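DNA polymerase III, beta chain (Streptococcus pneumoniae, PDB 2AWA) probably forms a ring-shaped dimer around DNA that tethers DNA polymerases and other proteins to it and so makes synthesis processive. Local coordinates at residues I64-F69 with I250-R255. Residues are numbered along the deposited sequence; the frame is centred on the assembly and turned at random.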
loop_
_atom_site.group_PDB
_atom_site.type_symbol
_atom_site.label_atom_id
_atom_site.label_comp_id
_atom_site.label_asym_id
_atom_site.label_seq_id
_atom_site.Cartn_x
_atom_site.Cartn_y
_atom_site.Cartn_z
ATOM N N ILE B 64 14.867 -19.300 8.973
ATOM C CA ILE B 64 15.471 -19.426 7.660
ATOM C C ILE B 64 16.757 -18.634 7.638
ATOM O O ILE B 64 16.949 -17.727 8.449
ATOM C CB ILE B 64 14.541 -18.900 6.537
ATOM C CG1 ILE B 64 14.171 -17.428 6.761
ATOM C CG2 ILE B 64 13.271 -19.751 6.466
ATOM C CD1 ILE B 64 13.451 -16.781 5.616
ATOM N N SER B 65 17.636 -18.988 6.712
ATOM C CA SER B 65 18.869 -18.262 6.496
ATOM C C SER B 65 19.122 -18.192 5.001
ATOM O O SER B 65 18.844 -19.133 4.275
ATOM C CB SER B 65 20.045 -18.980 7.159
ATOM O OG SER B 65 19.877 -19.098 8.555
ATOM N N ILE B 66 19.677 -17.079 4.553
ATOM C CA ILE B 66 20.030 -16.894 3.149
ATOM C C ILE B 66 21.508 -16.525 3.042
ATOM O O ILE B 66 21.987 -15.641 3.756
ATOM C CB ILE B 66 19.171 -15.790 2.506
ATOM C CG1 ILE B 66 17.726 -16.258 2.406
ATOM C CG2 ILE B 66 19.683 -15.449 1.134
ATOM C CD1 ILE B 66 16.737 -15.161 1.996
ATOM N N GLU B 67 22.219 -17.221 2.161
ATOM C CA GLU B 67 23.554 -16.818 1.746
ATOM C C GLU B 67 23.530 -16.488 0.271
ATOM O O GLU B 67 23.478 -17.372 -0.576
ATOM C CB GLU B 67 24.551 -17.921 1.947
ATOM C CG GLU B 67 24.663 -18.426 3.340
ATOM C CD GLU B 67 25.839 -19.354 3.476
ATOM O OE1 GLU B 67 26.624 -19.428 2.504
ATOM O OE2 GLU B 67 25.984 -19.994 4.541
ATOM N N ASN B 68 23.569 -15.199 -0.027
ATOM C CA ASN B 68 23.585 -14.713 -1.397
ATOM C C ASN B 68 24.987 -14.233 -1.784
ATOM O O ASN B 68 25.487 -13.240 -1.271
ATOM C CB ASN B 68 22.587 -13.575 -1.513
ATOM C CG ASN B 68 22.190 -13.291 -2.914
ATOM O OD1 ASN B 68 22.577 -13.984 -3.858
ATOM N ND2 ASN B 68 21.399 -12.259 -3.067
ATOM N N PHE B 69 25.593 -14.951 -2.708
ATOM C CA PHE B 69 26.954 -14.701 -3.147
ATOM C C PHE B 69 26.990 -13.912 -4.472
ATOM O O PHE B 69 26.300 -14.257 -5.426
ATOM C CB PHE B 69 27.621 -16.072 -3.290
ATOM C CG PHE B 69 28.945 -16.057 -3.946
ATOM C CD1 PHE B 69 30.067 -15.620 -3.263
ATOM C CD2 PHE B 69 29.095 -16.546 -5.235
ATOM C CE1 PHE B 69 31.335 -15.651 -3.865
ATOM C CE2 PHE B 69 30.356 -16.591 -5.838
ATOM C CZ PHE B 69 31.473 -16.138 -5.147
ATOM N N ILE B 250 22.686 -18.702 -4.548
ATOM C CA ILE B 250 21.898 -18.559 -3.346
ATOM C C ILE B 250 21.784 -19.903 -2.624
ATOM O O ILE B 250 21.501 -20.933 -3.235
ATOM C CB ILE B 250 20.490 -18.008 -3.665
ATOM C CG1 ILE B 250 20.592 -16.676 -4.427
ATOM C CG2 ILE B 250 19.688 -17.851 -2.393
ATOM C CD1 ILE B 250 19.329 -16.281 -5.182
ATOM N N SER B 251 22.017 -19.858 -1.316
ATOM C CA SER B 251 21.747 -20.959 -0.431
ATOM C C SER B 251 20.657 -20.486 0.516
ATOM O O SER B 251 20.780 -19.433 1.120
ATOM C CB SER B 251 22.992 -21.309 0.361
ATOM O OG SER B 251 24.097 -21.559 -0.487
ATOM N N PHE B 252 19.592 -21.273 0.625
ATOM C CA PHE B 252 18.427 -20.943 1.437
ATOM C C PHE B 252 18.147 -22.133 2.340
ATOM O O PHE B 252 17.741 -23.205 1.859
ATOM C CB PHE B 252 17.260 -20.670 0.490
ATOM C CG PHE B 252 15.949 -20.419 1.160
ATOM C CD1 PHE B 252 15.682 -19.215 1.771
ATOM C CD2 PHE B 252 14.935 -21.356 1.094
ATOM C CE1 PHE B 252 14.441 -18.966 2.349
ATOM C CE2 PHE B 252 13.679 -21.099 1.669
ATOM C CZ PHE B 252 13.449 -19.908 2.295
ATOM N N TYR B 253 18.426 -21.967 3.632
ATOM C CA TYR B 253 18.192 -23.029 4.624
ATOM C C TYR B 253 16.918 -22.719 5.396
ATOM O O TYR B 253 16.585 -21.571 5.611
ATOM C CB TYR B 253 19.324 -23.121 5.641
ATOM C CG TYR B 253 20.704 -23.288 5.090
ATOM C CD1 TYR B 253 21.392 -22.205 4.559
ATOM C CD2 TYR B 253 21.356 -24.517 5.158
ATOM C CE1 TYR B 253 22.691 -22.349 4.066
ATOM C CE2 TYR B 253 22.645 -24.673 4.670
ATOM C CZ TYR B 253 23.305 -23.584 4.121
ATOM O OH TYR B 253 24.580 -23.738 3.635
ATOM N N THR B 254 16.220 -23.758 5.808
ATOM C CA THR B 254 15.059 -23.625 6.674
ATOM C C THR B 254 15.048 -24.778 7.642
ATOM O O THR B 254 15.598 -25.863 7.381
ATOM C CB THR B 254 13.701 -23.608 5.876
ATOM O OG1 THR B 254 12.593 -23.619 6.785
ATOM C CG2 THR B 254 13.559 -24.801 4.936
ATOM N N ARG B 255 14.408 -24.533 8.770
ATOM C CA ARG B 255 14.146 -25.571 9.739
ATOM C C ARG B 255 13.062 -26.472 9.200
ATOM O O ARG B 255 12.240 -26.064 8.386
ATOM C CB ARG B 255 13.663 -24.976 11.054
ATOM C CG ARG B 255 14.734 -24.247 11.825
ATOM C CD ARG B 255 14.110 -23.357 12.877
ATOM N NE ARG B 255 13.470 -24.123 13.941
ATOM C CZ ARG B 255 14.100 -24.616 15.005
ATOM N NH1 ARG B 255 15.410 -24.437 15.161
ATOM N NH2 ARG B 255 13.416 -25.297 15.918
HETATM O O HOH W 1 25.810 -19.319 -1.533
#
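S65 and E67 pair with Y253 and S251 where segment 64-69 of strand 64-71 runs antiparallel to strand 250-255, the segment axes 4.6 Å apart, with two hydrogen bonds closing each pair. This is the seam at which the N-terminal and central domains of the DNA sliding ring share one continuous antiparallel sheet. In the ladder E67 N reaches S251 O at 2.8 Å and Y253 N bonds to S65 O, while the CA-H groups of I66 and F252 lean on the same two oxygens.

Side chains alternate between the faces. The one bearing I64, I66, N68, I250, F252 and T254 is buried, partly under helix 217-226, and the isoleucines and F252 fill it with apolar surface. The F252 ring, swung out with CG opposite the backbone N (chi1 175°), offers its edge to I66, whose CG1 lies in the ring plane 3.7 Å from CD1; I64 CD1 approaches CE1 obliquely at 4.1 Å. N68 runs alongside I250 and rests OD1 on CG1 at 3.4 Å; its amide tolerates burial because ND2 is hydrogen-bonded to A26 O. T254 meets I64 CG2 through CB, and its hydroxyl is satisfied by R255 O and S219 OG.

The partly exposed face carries S65, E67, S251 and Y253, whose polar ends can meet solvent. E67 extends beyond CG across Y253, carboxylate and ring planes 45° apart, and OE2 stays 4.1 Å from both CE1 and OH. Beside it, a water bridges the strands, donating to E67 O at 3.2 Å and hydrogen-bonding S251 OG at 3.0 Å.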